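Local atomic coordinates of beta-galactosidase (Trichoderma reesei, PDB entry 3OG2), a protein that probably hydrolyses terminal non-reducing beta-D-galactose residues of beta-D-galactosides, as a family 35 glycoside hydrolase built around a TIM barrel. Residues F847-G851 with R999-Y1003; Y706-A710 with T824-E830. One frame throughout, in Å; residues are numbered along the deposited sequence.

Interaction 1 (F847-G851 with R999-Y1003)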
# COMPACT_ATOMS: atom_id res chain seq x y z
N PHE A 847 29.40 -8.93 6.58
CA PHE A 847 29.51 -8.22 5.27
C PHE A 847 28.81 -6.86 5.32
O PHE A 847 29.26 -5.90 4.66
CB PHE A 847 29.00 -9.06 4.10
CG PHE A 847 27.47 -9.17 4.04
CD1 PHE A 847 26.77 -8.32 3.21
CD2 PHE A 847 26.77 -10.09 4.78
CE1 PHE A 847 25.38 -8.34 3.08
CE2 PHE A 847 25.37 -10.16 4.68
CZ PHE A 847 24.69 -9.27 3.85
N GLU A 848 27.68 -6.76 6.06
CA GLU A 848 26.96 -5.48 6.18
C GLU A 848 27.78 -4.47 6.96
O GLU A 848 27.86 -3.29 6.59
CB GLU A 848 25.60 -5.73 6.89
CG GLU A 848 24.70 -6.71 6.15
CD GLU A 848 23.39 -6.94 6.89
OE1 GLU A 848 23.39 -7.64 7.96
OE2 GLU A 848 22.36 -6.44 6.38
N ARG A 849 28.39 -4.95 8.08
CA ARG A 849 29.15 -4.04 8.91
C ARG A 849 30.29 -3.43 8.10
O ARG A 849 30.63 -2.26 8.31
CB ARG A 849 29.76 -4.76 10.13
CG ARG A 849 28.65 -5.37 11.02
CD ARG A 849 29.23 -5.85 12.33
NE ARG A 849 30.42 -6.71 12.29
CZ ARG A 849 30.48 -8.02 12.48
NH1 ARG A 849 29.40 -8.77 12.65
NH2 ARG A 849 31.66 -8.62 12.47
N GLN A 850 30.89 -4.19 7.19
CA GLN A 850 32.03 -3.69 6.42
C GLN A 850 31.56 -2.82 5.25
O GLN A 850 32.39 -2.14 4.64
CB GLN A 850 32.82 -4.85 5.81
CG GLN A 850 33.31 -5.86 6.87
CD GLN A 850 34.62 -5.30 7.43
OE1 GLN A 850 35.62 -5.12 6.71
NE2 GLN A 850 34.62 -4.94 8.67
N GLY A 851 30.28 -2.82 4.92
CA GLY A 851 29.85 -2.08 3.73
C GLY A 851 30.01 -2.90 2.45
O GLY A 851 29.92 -2.30 1.36
N ARG A 999 35.27 1.57 5.64
CA ARG A 999 34.73 2.20 6.86
C ARG A 999 35.75 2.22 7.99
O ARG A 999 36.31 1.17 8.40
CB ARG A 999 33.53 1.38 7.35
CG ARG A 999 32.37 1.50 6.32
CD ARG A 999 31.21 0.64 6.76
NE ARG A 999 30.04 0.99 5.95
CZ ARG A 999 28.81 0.55 6.22
NH1 ARG A 999 28.59 -0.27 7.25
NH2 ARG A 999 27.81 0.94 5.48
N HIS A 1000 36.00 3.40 8.53
CA HIS A 1000 36.93 3.52 9.66
C HIS A 1000 36.22 2.96 10.89
O HIS A 1000 35.00 3.16 11.13
CB HIS A 1000 37.39 4.96 9.82
CG HIS A 1000 38.18 5.51 8.64
ND1 HIS A 1000 39.32 6.26 8.77
CD2 HIS A 1000 37.98 5.43 7.30
CE1 HIS A 1000 39.80 6.62 7.57
NE2 HIS A 1000 39.00 6.12 6.64
N GLY A 1001 36.97 2.23 11.69
CA GLY A 1001 36.39 1.70 12.92
C GLY A 1001 35.57 0.46 12.70
O GLY A 1001 34.92 0.01 13.64
N ALA A 1002 35.53 -0.10 11.49
CA ALA A 1002 34.72 -1.29 11.31
C ALA A 1002 35.31 -2.49 12.03
O ALA A 1002 36.50 -2.52 12.41
CB ALA A 1002 34.61 -1.58 9.82
N TYR A 1003 34.46 -3.48 12.20
CA TYR A 1003 34.84 -4.74 12.85
C TYR A 1003 33.92 -5.84 12.29
O TYR A 1003 32.93 -5.46 11.64
CB TYR A 1003 34.78 -4.63 14.39
CG TYR A 1003 33.44 -4.27 14.94
CD1 TYR A 1003 32.39 -5.17 15.06
CD2 TYR A 1003 33.21 -2.99 15.37
CE1 TYR A 1003 31.16 -4.84 15.58
CE2 TYR A 1003 31.98 -2.61 15.89
CZ TYR A 1003 30.96 -3.55 15.99
OH TYR A 1003 29.73 -3.17 16.48
OXT TYR A 1003 34.09 -7.14 12.58
O HOH W 1 34.90 -1.25 5.33
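R849 grips the C-terminal carboxylate of Y1003 side-on. Its NE gives a nearly straight hydrogen bond to Y1003 O (2.9 Å, 177°). Its NH2 forms a salt bridge with Y1003 OXT at 2.8 Å. Both oxygens lie close to the guanidinium plane, and the bend at chi3 (-51°) points the NE/NH2 edge at the carboxylate. E670 also pairs with R849 NH2, so this arginine serves two carboxylates. Q850 NE2 adds a weak, long bond to Y1003 O.

R999 reaches back extended and donates from NH1 to R849 O (3.0 Å, 144°), approaching from above the carbonyl plane. Its far end is held by a salt bridge to E842. A water joins Q850 O to R999 N.

Van der Waals contacts complete the fit. R849 NE lies 3.7 Å from Y1003 CD1, the guanidinium meeting the ring obliquely. G851 CA sits 3.8 Å from R999 CZ, over one guanidinium face.

G851 closes helix 846-850 with a Schellman motif, and R999 to A1002 form a type II turn. The chain terminus thus docks on the last turn of this short helix. E848 ties the same helix to Y922 of strand 917-923, and F847 stacks on F886 of strand 883-894.

Interaction 2 (Y706-A710 with T824-E830); sequences YGFHA and TGNLGGE
G707 and G829 bring the two loops together, their CA atoms 4.8 Å apart. G707 O lies only 3.2 Å from G829 CA. A side chain on G829 would strike that oxygen. N826 to G829 form a type II turn, closed by G829 N to N826 O. N826 ND2 braces the turn with a hydrogen bond to G829 O (2.9 Å), in the carbonyl plane and on a lone pair.

One water links G707 O, H709 N and N826 OD1. Another links A710 O, N826 N and the same OD1, so this oxygen accepts from both.

F708 lays one ring face on the backbone of 824-825. Its CG lies beside the backbone N, anti to the carbonyl carbon (chi1 -59°), which helps bring the ring there. G825 N sits 3.1 Å above the plane, over the ring centre, and T824 CA makes a CH-pi contact at 4.2 Å from the centroid. A side chain on G825 would run into F708 CB. N826 O meets the ring edge at CE1, 3.2 Å away. An alanine at F708 would remove the ring and would probably leave a gap over T824 and G825.

H709 NE2 donates to E830 OE2 (2.7 Å, 162°). The carboxylate uses its anti lone pair and lies nearly coplanar with the ring. S704 holds H709 ND1, which fixes the ring flip, and R134 forms a salt bridge with the same OE2.

The contact packs the loop leading into strand 713-720 against the exit of strand 820-824. These strands are neighbours in a five-stranded antiparallel sheet, and F708 also touches L823.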
# COMPACT_ATOMS: atom_id res chain seq x y z
N TYR A 706 21.52 -1.41 23.47
CA TYR A 706 22.84 -0.97 23.03
C TYR A 706 22.76 -0.21 21.71
O TYR A 706 23.80 0.07 21.08
CB TYR A 706 23.74 -2.20 22.88
CG TYR A 706 23.93 -2.94 24.19
CD1 TYR A 706 23.04 -3.94 24.57
CD2 TYR A 706 24.99 -2.64 25.02
CE1 TYR A 706 23.20 -4.63 25.77
CE2 TYR A 706 25.16 -3.34 26.24
CZ TYR A 706 24.28 -4.33 26.59
OH TYR A 706 24.48 -4.99 27.80
N GLY A 707 21.53 0.13 21.28
CA GLY A 707 21.41 0.94 20.07
C GLY A 707 21.24 0.16 18.79
O GLY A 707 21.34 0.80 17.70
N PHE A 708 21.01 -1.15 18.85
CA PHE A 708 20.90 -1.99 17.67
C PHE A 708 19.43 -2.38 17.47
O PHE A 708 18.93 -3.19 18.26
CB PHE A 708 21.76 -3.26 17.82
CG PHE A 708 23.23 -2.91 18.02
CD1 PHE A 708 23.94 -2.23 17.05
CD2 PHE A 708 23.85 -3.31 19.21
CE1 PHE A 708 25.28 -1.96 17.26
CE2 PHE A 708 25.17 -3.02 19.46
CZ PHE A 708 25.88 -2.33 18.45
N HIS A 709 18.81 -1.84 16.43
CA HIS A 709 17.36 -2.00 16.26
C HIS A 709 16.97 -2.75 15.00
O HIS A 709 15.76 -2.97 14.80
CB HIS A 709 16.67 -0.59 16.18
CG HIS A 709 17.12 0.24 17.35
ND1 HIS A 709 17.00 -0.20 18.67
CD2 HIS A 709 17.76 1.44 17.33
CE1 HIS A 709 17.53 0.76 19.43
NE2 HIS A 709 17.98 1.75 18.66
N ALA A 710 17.93 -3.09 14.16
CA ALA A 710 17.64 -3.52 12.80
C ALA A 710 18.44 -4.80 12.45
O ALA A 710 19.65 -4.88 12.63
CB ALA A 710 18.06 -2.46 11.79
N THR A 824 26.90 -7.23 18.70
CA THR A 824 26.76 -6.19 17.68
C THR A 824 25.46 -6.40 16.90
O THR A 824 25.02 -7.52 16.67
CB THR A 824 27.93 -6.19 16.69
OG1 THR A 824 27.86 -4.98 15.92
CG2 THR A 824 27.93 -7.41 15.76
N GLY A 825 24.94 -5.24 16.46
CA GLY A 825 24.02 -5.17 15.34
C GLY A 825 24.72 -4.34 14.24
O GLY A 825 25.94 -4.47 14.04
N ASN A 826 23.95 -3.51 13.53
CA ASN A 826 24.53 -2.71 12.45
C ASN A 826 25.67 -1.86 13.02
O ASN A 826 25.58 -1.35 14.15
CB ASN A 826 23.46 -1.80 11.85
CG ASN A 826 23.00 -0.68 12.78
OD1 ASN A 826 22.23 -0.95 13.74
ND2 ASN A 826 23.45 0.55 12.54
N LEU A 827 26.71 -1.72 12.22
CA LEU A 827 27.88 -0.98 12.70
C LEU A 827 27.48 0.43 13.13
O LEU A 827 26.90 1.18 12.34
CB LEU A 827 28.93 -0.91 11.59
CG LEU A 827 30.25 -0.22 12.01
CD1 LEU A 827 30.97 -1.07 13.03
CD2 LEU A 827 31.14 -0.04 10.77
N GLY A 828 27.87 0.80 14.36
CA GLY A 828 27.58 2.15 14.83
C GLY A 828 26.28 2.24 15.60
O GLY A 828 26.05 3.24 16.29
N GLY A 829 25.39 1.23 15.45
CA GLY A 829 24.08 1.31 16.10
C GLY A 829 23.32 2.55 15.67
O GLY A 829 23.05 2.73 14.45
N GLU A 830 22.91 3.42 16.61
CA GLU A 830 22.18 4.63 16.28
C GLU A 830 23.07 5.63 15.56
O GLU A 830 22.49 6.51 14.89
CB GLU A 830 21.57 5.27 17.55
CG GLU A 830 20.46 4.33 18.06
CD GLU A 830 20.09 4.51 19.50
OE1 GLU A 830 20.58 5.41 20.22
OE2 GLU A 830 19.26 3.70 19.97
O HOH W 2 20.31 0.34 15.15
O HOH W 3 21.12 -3.36 14.37

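Interactions 1 and 2 lie side by side, their centres about 12 Å apart, and follow one another along the chain. Segment 824-830 belongs to interaction 2 and also touches R849 and Y1003 of interaction 1. Y1003 OH and T824 OG1 are 2.7 Å apart, a probable hydrogen bond. L827 packs between the two contacts: its CD1 is 3.4 Å from Y1003 CE2, and its CD2 is 3.4 Å from R849 O. Both contacts are away from the annotated galactose-binding residues. The E830 side chain is about 7 Å from a NAG of the protein's own glycosylation, not a substrate. R134, its salt-bridge partner, also neighbours a NAG, together with N689.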